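Side-chain contacts in DegQ (Legionella fallonii, PDB 3PV2), which probably degrades, and as a chaperone handles, misfolded proteins as a self-compartmentizing HtrA-type protease that forms large 12-meric assemblies: residues L127-I132 with Q248-G253; G258-F263 with V333-E338; S287-N290 with P294-L297; D408-A413 with K422-I427. All coordinates share one frame; numbering follows the deposited sequence.

Read from the N terminus, the chain first builds the two barrels of the trypsin fold. Contact 1 closes a loop of 115 intervening residues, bringing helix 239-252, which follows the second barrel, back onto strand 127-131 of the first. That helix leads into the first PDZ domain, where contact 2 joins the entry to strand 262-266 with strand 332-339. Contact 3 is nested inside that loop: three residues separate its two segments, and it touches contact 2, their centres about 8 Å apart. Contact 4 closes last, spanning eight residues in the second PDZ domain, its centre about 51 Å from that of contact 1.

Contact 1 of 4, residues L127-I132 with Q248-G253; sequences LAVLKI and QIIKFG
A small, purely apolar contact lays the end of helix 239-252 against strand 127-131, with Val129 meeting Ile249 and, more loosely, Ile250. The closest pair is Val129 CG2 and Ile249 CG2, 3.7 Å apart. The two side chains slide past one another in opposite directions, and a second branch joins in: Ile249 CD1 also comes to 3.9 Å from Val129 CG2. The valine methyl thus rests on both branches of the isoleucine. Val129 has CG1 trans to its backbone N (chi1 -176°), which directs the two methyls to different partners. While CG2 lies on Ile249, the Val129 and Ile250 side chains cross at about a right angle, and Val129 CG1 stays 4.2 Å from Ile250 CG1. In the trypsin fold the closing helix comes after the second barrel, and here it returns to pack on a strand of the first. Beta-branched residues suit both sides, being broad close to the backbone, and on the strand Val129 is also flanked by Val90, Ile92 and Ile119 of the neighbouring strands. Ile249 is buried too and also touches Ile255, whereas Ile250 lies at the exposed margin. Just beyond, the helix ends at Phe252, and Gly253 follows with a positive phi (83°), easily adopted because no CB presses on the carbonyl O of Phe252. Gly253 N still bonds to Ile249 O at 2.6 Å.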
loop_
_atom_site.group_PDB
_atom_site.type_symbol
_atom_site.label_atom_id
_atom_site.label_comp_id
_atom_site.label_asym_id
_atom_site.label_seq_id
_atom_site.Cartn_x
_atom_site.Cartn_y
_atom_site.Cartn_z
ATOM N N LEU B 127 -13.037 39.532 19.467
ATOM C CA LEU B 127 -14.294 40.094 19.910
ATOM C C LEU B 127 -15.109 40.656 18.766
ATOM O O LEU B 127 -14.570 41.051 17.734
ATOM C CB LEU B 127 -14.061 41.222 20.912
ATOM C CG LEU B 127 -13.382 40.713 22.182
ATOM C CD1 LEU B 127 -12.895 41.978 22.953
ATOM C CD2 LEU B 127 -14.390 39.817 22.968
ATOM N N ALA B 128 -16.430 40.673 18.946
ATOM C CA ALA B 128 -17.326 41.284 17.974
ATOM C C ALA B 128 -18.492 41.839 18.726
ATOM O O ALA B 128 -18.860 41.320 19.751
ATOM C CB ALA B 128 -17.782 40.298 16.983
ATOM N N VAL B 129 -19.026 42.939 18.219
ATOM C CA VAL B 129 -20.159 43.617 18.784
ATOM C C VAL B 129 -21.301 43.500 17.783
ATOM O O VAL B 129 -21.114 43.709 16.550
ATOM C CB VAL B 129 -19.830 45.078 18.999
ATOM C CG1 VAL B 129 -20.954 45.802 19.688
ATOM C CG2 VAL B 129 -18.480 45.244 19.735
ATOM N N LEU B 130 -22.461 43.148 18.332
ATOM C CA LEU B 130 -23.685 42.946 17.586
ATOM C C LEU B 130 -24.742 43.847 18.218
ATOM O O LEU B 130 -24.702 44.133 19.446
ATOM C CB LEU B 130 -24.200 41.501 17.724
ATOM C CG LEU B 130 -23.299 40.313 17.327
ATOM C CD1 LEU B 130 -24.058 38.982 17.534
ATOM C CD2 LEU B 130 -22.786 40.435 15.927
ATOM N N LYS B 131 -25.731 44.201 17.413
ATOM C CA LYS B 131 -26.843 44.954 17.896
ATOM C C LYS B 131 -28.173 44.321 17.457
ATOM O O LYS B 131 -28.318 43.852 16.330
ATOM C CB LYS B 131 -26.718 46.379 17.392
ATOM C CG LYS B 131 -27.990 47.144 17.447
ATOM C CD LYS B 131 -27.872 48.464 18.190
ATOM C CE LYS B 131 -29.297 49.115 18.296
ATOM N NZ LYS B 131 -29.231 50.526 18.714
ATOM N N ILE B 132 -29.130 44.331 18.364
ATOM C CA ILE B 132 -30.463 43.780 18.134
ATOM C C ILE B 132 -31.404 44.907 18.523
ATOM O O ILE B 132 -31.048 45.749 19.347
ATOM C CB ILE B 132 -30.760 42.505 18.964
ATOM C CG1 ILE B 132 -30.487 42.746 20.454
ATOM C CG2 ILE B 132 -29.942 41.337 18.470
ATOM C CD1 ILE B 132 -30.999 41.618 21.383
ATOM N N GLN B 248 -14.751 51.267 21.516
ATOM C CA GLN B 248 -14.079 51.718 20.333
ATOM C C GLN B 248 -14.759 51.205 19.055
ATOM O O GLN B 248 -14.852 51.967 18.061
ATOM C CB GLN B 248 -12.601 51.398 20.381
ATOM C CG GLN B 248 -11.884 51.547 19.028
ATOM C CD GLN B 248 -10.415 51.969 19.180
ATOM O OE1 GLN B 248 -10.102 52.807 20.018
ATOM N NE2 GLN B 248 -9.525 51.405 18.363
ATOM N N ILE B 249 -15.281 49.970 19.083
ATOM C CA ILE B 249 -16.024 49.447 17.923
ATOM C C ILE B 249 -17.347 50.205 17.739
ATOM O O ILE B 249 -17.733 50.477 16.624
ATOM C CB ILE B 249 -16.280 47.926 17.974
ATOM C CG1 ILE B 249 -15.005 47.163 17.584
ATOM C CG2 ILE B 249 -17.362 47.514 17.028
ATOM C CD1 ILE B 249 -14.974 45.718 18.002
ATOM N N ILE B 250 -18.043 50.517 18.829
ATOM C CA ILE B 250 -19.297 51.211 18.722
ATOM C C ILE B 250 -19.081 52.619 18.112
ATOM O O ILE B 250 -19.746 52.939 17.154
ATOM C CB ILE B 250 -20.035 51.270 20.081
ATOM C CG1 ILE B 250 -20.565 49.884 20.487
ATOM C CG2 ILE B 250 -21.231 52.237 20.068
ATOM C CD1 ILE B 250 -21.029 49.865 21.910
ATOM N N LYS B 251 -18.143 53.405 18.642
ATOM C CA LYS B 251 -17.848 54.754 18.175
ATOM C C LYS B 251 -17.382 54.773 16.722
ATOM O O LYS B 251 -17.933 55.529 15.890
ATOM C CB LYS B 251 -16.773 55.422 19.052
ATOM C CG LYS B 251 -16.960 56.926 19.334
ATOM C CD LYS B 251 -15.642 57.714 19.272
ATOM C CE LYS B 251 -15.575 58.902 20.247
ATOM N NZ LYS B 251 -15.228 58.414 21.639
ATOM N N PHE B 252 -16.407 53.921 16.417
ATOM C CA PHE B 252 -15.707 53.926 15.144
ATOM C C PHE B 252 -15.932 52.752 14.169
ATOM O O PHE B 252 -15.455 52.797 13.034
ATOM C CB PHE B 252 -14.192 53.994 15.401
ATOM C CG PHE B 252 -13.736 55.222 16.140
ATOM C CD1 PHE B 252 -13.686 56.465 15.500
ATOM C CD2 PHE B 252 -13.316 55.135 17.462
ATOM C CE1 PHE B 252 -13.238 57.605 16.185
ATOM C CE2 PHE B 252 -12.869 56.262 18.154
ATOM C CZ PHE B 252 -12.836 57.498 17.521
ATOM N N GLY B 253 -16.557 51.669 14.599
ATOM C CA GLY B 253 -16.754 50.521 13.705
ATOM C C GLY B 253 -15.596 49.538 13.572
ATOM O O GLY B 253 -15.797 48.449 13.069
#

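Contact 2 of 4, residues G258-F263 with V333-E338; sequences GLMGIF and VKIIVE
Met260 and Val333 reach toward each other tip to tip, the methionine methyl CE standing 3.5 Å from Val333 CG1, a little tighter than ordinary van der Waals contact. The long side chain gets there by setting out straight and then curling. CG points away from the backbone N (chi1 177°), and bends at chi2 (73°) and chi3 (61°) turn the thioether so that CE faces strand 332-339. The sulfur is left to one side, where SD approaches Ile335 CD1 more loosely at 4.5 Å. Val333 and Ile335, two residues apart on one strand, both turn their CB toward Met260, so a single flexible side chain serves two branched ones. In the first PDZ domain the residues 258-261 lead into strand 262-266, the position that the carboxylate-binding loop occupies in PDZ domains of this family, and Met260 is the part of it that dips into the core. Methionine suits the task, since its unbranched, pliable chain can span the wide gap between backbones, 9.7 Å from Met260 CA to Val333 CA. Ala348 of strand 342-349 and Pro294 at the start of helix 294-298 also pack on Met260. Gly261 follows with positive phi, a conformation natural to a residue without a side chain.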
loop_
_atom_site.group_PDB
_atom_site.type_symbol
_atom_site.label_atom_id
_atom_site.label_comp_id
_atom_site.label_asym_id
_atom_site.label_seq_id
_atom_site.Cartn_x
_atom_site.Cartn_y
_atom_site.Cartn_z
ATOM N N GLY B 258 -2.484 52.025 16.331
ATOM C CA GLY B 258 -1.411 52.903 15.934
ATOM C C GLY B 258 -0.122 52.443 16.583
ATOM O O GLY B 258 -0.041 51.366 17.175
ATOM N N LEU B 259 0.854 53.325 16.531
ATOM C CA LEU B 259 2.194 52.995 16.887
ATOM C C LEU B 259 2.656 53.856 18.041
ATOM O O LEU B 259 2.406 55.062 18.080
ATOM C CB LEU B 259 3.077 53.275 15.706
ATOM C CG LEU B 259 4.542 53.034 15.984
ATOM C CD1 LEU B 259 4.651 51.619 16.562
ATOM C CD2 LEU B 259 5.391 53.224 14.745
ATOM N N MET B 260 3.364 53.219 18.961
ATOM C CA MET B 260 4.107 53.930 19.998
ATOM C C MET B 260 5.622 53.641 19.958
ATOM O O MET B 260 6.413 54.537 20.163
ATOM C CB MET B 260 3.521 53.599 21.329
ATOM C CG MET B 260 4.268 54.243 22.478
ATOM S SD MET B 260 3.907 55.985 22.503
ATOM C CE MET B 260 2.108 55.895 22.761
ATOM N N GLY B 261 6.047 52.436 19.625
ATOM C CA GLY B 261 7.488 52.180 19.372
ATOM C C GLY B 261 8.349 51.763 20.593
ATOM O O GLY B 261 9.565 52.010 20.616
ATOM N N ILE B 262 7.748 51.093 21.567
ATOM C CA ILE B 262 8.505 50.548 22.720
ATOM C C ILE B 262 8.138 49.130 23.133
ATOM O O ILE B 262 6.950 48.807 23.242
ATOM C CB ILE B 262 8.199 51.323 23.953
ATOM C CG1 ILE B 262 6.730 51.089 24.317
ATOM C CG2 ILE B 262 8.461 52.789 23.702
ATOM C CD1 ILE B 262 6.440 51.306 25.745
ATOM N N PHE B 263 9.146 48.328 23.456
ATOM C CA PHE B 263 8.908 47.030 23.966
ATOM C C PHE B 263 9.000 47.086 25.469
ATOM O O PHE B 263 9.884 47.764 26.026
ATOM C CB PHE B 263 10.000 46.116 23.439
ATOM C CG PHE B 263 9.809 45.644 22.013
ATOM C CD1 PHE B 263 9.687 46.557 20.953
ATOM C CD2 PHE B 263 9.890 44.259 21.723
ATOM C CE1 PHE B 263 9.582 46.105 19.608
ATOM C CE2 PHE B 263 9.777 43.785 20.388
ATOM C CZ PHE B 263 9.626 44.701 19.333
ATOM N N VAL B 333 -0.767 60.746 24.710
ATOM C CA VAL B 333 -0.744 59.886 25.870
ATOM C C VAL B 333 0.309 60.295 26.898
ATOM O O VAL B 333 1.452 60.660 26.543
ATOM C CB VAL B 333 -0.633 58.375 25.514
ATOM C CG1 VAL B 333 -0.127 58.155 24.116
ATOM C CG2 VAL B 333 0.172 57.656 26.531
ATOM N N LYS B 334 -0.128 60.256 28.161
ATOM C CA LYS B 334 0.702 60.663 29.266
ATOM C C LYS B 334 1.394 59.399 29.795
ATOM O O LYS B 334 0.739 58.418 30.040
ATOM C CB LYS B 334 -0.149 61.320 30.343
ATOM C CG LYS B 334 0.502 61.441 31.687
ATOM C CD LYS B 334 -0.338 62.259 32.633
ATOM C CE LYS B 334 -0.073 61.851 34.049
ATOM N NZ LYS B 334 -1.037 62.451 35.027
ATOM N N ILE B 335 2.705 59.424 29.940
ATOM C CA ILE B 335 3.422 58.233 30.456
ATOM C C ILE B 335 4.270 58.614 31.641
ATOM O O ILE B 335 5.072 59.505 31.540
ATOM C CB ILE B 335 4.326 57.562 29.389
ATOM C CG1 ILE B 335 3.542 57.178 28.124
ATOM C CG2 ILE B 335 4.907 56.316 29.975
ATOM C CD1 ILE B 335 4.434 57.015 26.820
ATOM N N ILE B 336 4.089 57.960 32.778
ATOM C CA ILE B 336 4.868 58.306 33.962
ATOM C C ILE B 336 5.837 57.166 34.155
ATOM O O ILE B 336 5.421 56.049 34.155
ATOM C CB ILE B 336 3.975 58.525 35.238
ATOM C CG1 ILE B 336 3.103 59.784 35.079
ATOM C CG2 ILE B 336 4.827 58.707 36.539
ATOM C CD1 ILE B 336 2.253 60.056 36.328
ATOM N N VAL B 337 7.124 57.457 34.270
ATOM C CA VAL B 337 8.156 56.411 34.461
ATOM C C VAL B 337 9.005 56.717 35.693
ATOM O O VAL B 337 9.007 57.780 36.225
ATOM C CB VAL B 337 9.086 56.189 33.210
ATOM C CG1 VAL B 337 8.244 55.743 31.913
ATOM C CG2 VAL B 337 9.868 57.410 32.931
ATOM N N GLU B 338 9.724 55.705 36.131
ATOM C CA GLU B 338 10.753 55.870 37.118
ATOM C C GLU B 338 12.039 55.662 36.360
ATOM O O GLU B 338 12.200 54.661 35.701
ATOM C CB GLU B 338 10.677 54.804 38.214
ATOM C CG GLU B 338 9.580 54.986 39.218
ATOM C CD GLU B 338 9.899 56.008 40.265
ATOM O OE1 GLU B 338 11.037 56.128 40.751
ATOM O OE2 GLU B 338 8.972 56.723 40.623
#

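Contact 3 of 4, residues S287-N290 with P294-L297; sequences SQVN and PAEL
In the first PDZ domain the chain turns from strand 284-289 through a short loop into helix 294-298, and Val289, the last residue of the strand, packs against the first turn of that helix at Ala295 and Glu296. One methyl does most of the touching. Val289 CG1 lies 3.4 Å from Glu296 N and 4.1 Å from Ala295 CB, pressing on the helix backbone as much as on its side chains. Glu296 N itself is hydrogen-bonded to Ser293 OG, just before the helix, which also bonds Asn290 O. The methyl is placed there by a chi1 of -178°, which extends CG1 on the far side of CB from the main-chain N. Ala295, with only a methyl, lets strand and helix come close; the CA atoms of Val289 and Glu296 are 5.9 Å apart. The aliphatic part of Glu296 adds its CB, 3.6 Å from Asn290 O. Beyond this CB the extended chain carries the carboxylate to a water, which donates to Glu296 OE1 at 2.6 Å and to Val289 O at 2.9 Å. The other oxygen, OE2, is hydrogen-bonded to Asn292 N. On the strand, Ser287 and Gln288 both pair with Phe263 in a classic beta bulge. Asn290 ND2 then donates to Gln288 OE1 at 2.6 Å; the acceptor lies almost in the asparagine amide plane, while the donor is tilted 30° from the glutamine carbonyl plane. Ser287 O accepts from Gln438 of a second subunit. With a water and a main-chain N-H as donors, and the helix start close by, the Glu296 carboxylate is probably favoured in its ionised form.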
loop_
_atom_site.group_PDB
_atom_site.type_symbol
_atom_site.label_atom_id
_atom_site.label_comp_id
_atom_site.label_asym_id
_atom_site.label_seq_id
_atom_site.Cartn_x
_atom_site.Cartn_y
_atom_site.Cartn_z
ATOM N N SER B 287 12.310 47.718 27.636
ATOM C CA SER B 287 13.571 47.066 27.153
ATOM C C SER B 287 14.151 47.623 25.885
ATOM O O SER B 287 15.271 47.307 25.529
ATOM C CB SER B 287 13.321 45.582 26.911
ATOM O OG SER B 287 12.157 45.342 26.136
ATOM N N GLN B 288 13.368 48.408 25.165
ATOM C CA GLN B 288 13.861 49.079 23.974
ATOM C C GLN B 288 12.943 50.184 23.572
ATOM O O GLN B 288 11.799 50.058 23.753
ATOM C CB GLN B 288 14.014 48.066 22.850
ATOM C CG GLN B 288 13.400 48.302 21.528
ATOM C CD GLN B 288 13.614 47.141 20.504
ATOM O OE1 GLN B 288 13.061 47.205 19.415
ATOM N NE2 GLN B 288 14.434 46.136 20.823
ATOM N N VAL B 289 13.511 51.252 23.030
ATOM C CA VAL B 289 12.793 52.366 22.417
ATOM C C VAL B 289 13.333 52.568 20.980
ATOM O O VAL B 289 14.522 52.819 20.817
ATOM C CB VAL B 289 13.106 53.634 23.252
ATOM C CG1 VAL B 289 12.334 54.860 22.697
ATOM C CG2 VAL B 289 12.743 53.416 24.735
ATOM N N ASN B 290 12.515 52.489 19.923
ATOM C CA ASN B 290 13.115 52.425 18.587
ATOM C C ASN B 290 13.373 53.833 18.166
ATOM O O ASN B 290 12.602 54.718 18.470
ATOM C CB ASN B 290 12.199 51.795 17.539
ATOM C CG ASN B 290 11.858 50.310 17.790
ATOM O OD1 ASN B 290 10.754 49.885 17.408
ATOM N ND2 ASN B 290 12.765 49.543 18.372
ATOM N N PRO B 294 7.399 57.444 18.224
ATOM C CA PRO B 294 6.760 58.392 19.134
ATOM C C PRO B 294 7.354 58.337 20.595
ATOM O O PRO B 294 7.554 59.372 21.233
ATOM C CB PRO B 294 5.332 57.904 19.156
ATOM C CG PRO B 294 5.227 57.275 17.755
ATOM C CD PRO B 294 6.420 56.531 17.641
ATOM N N ALA B 295 7.624 57.137 21.064
ATOM C CA ALA B 295 8.246 56.933 22.400
ATOM C C ALA B 295 9.633 57.573 22.510
ATOM O O ALA B 295 9.922 58.221 23.495
ATOM C CB ALA B 295 8.317 55.447 22.695
ATOM N N GLU B 296 10.509 57.416 21.504
ATOM C CA GLU B 296 11.763 58.143 21.517
ATOM C C GLU B 296 11.565 59.679 21.550
ATOM O O GLU B 296 12.239 60.409 22.313
ATOM C CB GLU B 296 12.601 57.824 20.311
ATOM C CG GLU B 296 13.953 58.484 20.420
ATOM C CD GLU B 296 14.875 58.172 19.230
ATOM O OE1 GLU B 296 15.734 57.294 19.369
ATOM O OE2 GLU B 296 14.731 58.785 18.152
ATOM N N LEU B 297 10.652 60.166 20.734
ATOM C CA LEU B 297 10.395 61.594 20.676
ATOM C C LEU B 297 9.975 62.067 22.054
ATOM O O LEU B 297 10.417 63.108 22.490
ATOM C CB LEU B 297 9.235 61.947 19.696
ATOM C CG LEU B 297 9.160 63.319 18.964
ATOM C CD1 LEU B 297 7.731 63.594 18.382
ATOM C CD2 LEU B 297 9.638 64.524 19.753
HETATM O O HOH W 1 15.841 55.435 21.127
#

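Contact 4 of 4, residues D408-A413 with K422-I427; sequences DIIISA and KSLQTI
Lys422 O takes two hydrogen bonds from a single residue: Thr426 N at 2.9 Å, the ordinary helical bond, and Thr426 OG1 at 3.0 Å. They arrive from opposite faces of the carbonyl plane, the hydroxyl 35° out of it. The hydroxyl of this exposed residue thus has its acceptor inside the helix. The opposite, buried side of helix 421-428 covers strand 409-413 in the second PDZ domain, where the helix closes over the curled antiparallel sheet. Over these short segments the axes are inclined by 33°, with a closest approach of 9.2 Å. Leu424 is the main bridging side chain. Its chi1 of 180° stretches CG out from the main-chain N, and its forked end swings toward the sheet and divides its methyls: CD2 meets Ile410 CD1 at 3.8 Å, the two side chains crossing at about a right angle, and CD1 meets Ala413 CB at 3.6 Å. Ile410 and Ala413 both face the helix although three residues apart, because Ile411 and Ser412 together pair with Gln438 in a classic beta bulge that shifts the alternation of the strand. A small residue suits position 413, where Leu424 and Ile427 converge; Ala413 also touches Leu435 and Val418. Leu372 of strand 370-378 packs on Leu424 as well. One helical turn after Leu424, Ile427 sets CG2 3.6 Å from Ala413 CB and, nearer still, 3.4 Å from Ala413 O.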
loop_
_atom_site.group_PDB
_atom_site.type_symbol
_atom_site.label_atom_id
_atom_site.label_comp_id
_atom_site.label_asym_id
_atom_site.label_seq_id
_atom_site.Cartn_x
_atom_site.Cartn_y
_atom_site.Cartn_z
ATOM N N ASP B 408 24.941 40.077 -0.529
ATOM C CA ASP B 408 25.583 40.999 -1.408
ATOM C C ASP B 408 26.634 41.878 -0.739
ATOM O O ASP B 408 26.427 42.306 0.401
ATOM C CB ASP B 408 24.532 41.888 -2.059
ATOM C CG ASP B 408 23.752 41.191 -3.160
ATOM O OD1 ASP B 408 24.073 40.031 -3.502
ATOM O OD2 ASP B 408 22.788 41.819 -3.728
ATOM N N ILE B 409 27.763 42.125 -1.408
ATOM C CA ILE B 409 28.688 43.081 -0.934
ATOM C C ILE B 409 28.633 44.308 -1.810
ATOM O O ILE B 409 28.893 44.229 -3.020
ATOM C CB ILE B 409 30.171 42.585 -0.916
ATOM C CG1 ILE B 409 30.332 41.190 -0.263
ATOM C CG2 ILE B 409 31.066 43.616 -0.216
ATOM C CD1 ILE B 409 29.698 41.030 1.025
ATOM N N ILE B 410 28.311 45.466 -1.222
ATOM C CA ILE B 410 28.377 46.744 -1.914
ATOM C C ILE B 410 29.806 47.257 -1.942
ATOM O O ILE B 410 30.404 47.577 -0.903
ATOM C CB ILE B 410 27.509 47.764 -1.291
ATOM C CG1 ILE B 410 26.061 47.290 -1.376
ATOM C CG2 ILE B 410 27.573 49.134 -2.042
ATOM C CD1 ILE B 410 25.115 48.110 -0.381
ATOM N N ILE B 411 30.373 47.233 -3.133
ATOM C CA ILE B 411 31.779 47.610 -3.290
ATOM C C ILE B 411 32.021 48.988 -3.901
ATOM O O ILE B 411 33.121 49.498 -3.787
ATOM C CB ILE B 411 32.572 46.570 -4.071
ATOM C CG1 ILE B 411 32.039 46.434 -5.476
ATOM C CG2 ILE B 411 32.508 45.213 -3.374
ATOM C CD1 ILE B 411 33.166 45.689 -6.415
ATOM N N SER B 412 30.980 49.647 -4.428
ATOM C CA SER B 412 31.067 51.006 -4.853
ATOM C C SER B 412 29.690 51.553 -4.910
ATOM O O SER B 412 28.679 50.833 -4.974
ATOM C CB SER B 412 31.793 51.075 -6.215
ATOM O OG SER B 412 30.889 50.821 -7.335
ATOM N N ALA B 413 29.595 52.852 -4.720
ATOM C CA ALA B 413 28.322 53.513 -4.742
ATOM C C ALA B 413 28.561 54.858 -5.467
ATOM O O ALA B 413 29.507 55.577 -5.151
ATOM C CB ALA B 413 27.756 53.761 -3.327
ATOM N N LYS B 422 29.417 53.935 7.341
ATOM C CA LYS B 422 29.337 55.384 7.232
ATOM C C LYS B 422 29.703 55.933 5.841
ATOM O O LYS B 422 29.039 56.886 5.426
ATOM C CB LYS B 422 30.130 56.066 8.373
ATOM C CG LYS B 422 30.434 57.601 8.197
ATOM C CD LYS B 422 29.310 58.580 8.638
ATOM C CE LYS B 422 29.849 60.043 8.783
ATOM N NZ LYS B 422 28.753 61.062 8.989
ATOM N N SER B 423 30.704 55.347 5.131
ATOM C CA SER B 423 31.084 55.885 3.838
ATOM C C SER B 423 29.927 55.694 2.871
ATOM O O SER B 423 29.664 56.560 2.039
ATOM C CB SER B 423 32.345 55.222 3.188
ATOM O OG SER B 423 32.265 53.759 3.091
ATOM N N LEU B 424 29.267 54.532 2.940
ATOM C CA LEU B 424 28.112 54.288 2.106
ATOM C C LEU B 424 26.923 55.234 2.409
ATOM O O LEU B 424 26.214 55.694 1.498
ATOM C CB LEU B 424 27.663 52.865 2.318
ATOM C CG LEU B 424 26.438 52.512 1.482
ATOM C CD1 LEU B 424 26.632 52.660 -0.078
ATOM C CD2 LEU B 424 25.893 51.082 1.917
ATOM N N GLN B 425 26.677 55.489 3.694
ATOM C CA GLN B 425 25.604 56.395 4.091
ATOM C C GLN B 425 25.891 57.825 3.615
ATOM O O GLN B 425 25.012 58.537 3.201
ATOM C CB GLN B 425 25.445 56.401 5.624
ATOM C CG GLN B 425 24.716 55.157 6.155
ATOM C CD GLN B 425 24.871 54.915 7.691
ATOM O OE1 GLN B 425 25.832 55.347 8.315
ATOM N NE2 GLN B 425 23.957 54.133 8.237
ATOM N N THR B 426 27.138 58.240 3.622
ATOM C CA THR B 426 27.471 59.574 3.166
ATOM C C THR B 426 27.206 59.624 1.643
ATOM O O THR B 426 26.564 60.541 1.172
ATOM C CB THR B 426 28.968 59.846 3.482
ATOM O OG1 THR B 426 29.175 59.821 4.896
ATOM C CG2 THR B 426 29.463 61.200 2.944
ATOM N N ILE B 427 27.680 58.628 0.891
ATOM C CA ILE B 427 27.451 58.605 -0.560
ATOM C C ILE B 427 26.008 58.572 -0.892
ATOM O O ILE B 427 25.574 59.352 -1.719
ATOM C CB ILE B 427 28.205 57.462 -1.241
ATOM C CG1 ILE B 427 29.691 57.749 -1.134
ATOM C CG2 ILE B 427 27.839 57.336 -2.718
ATOM C CD1 ILE B 427 30.663 56.464 -1.389
#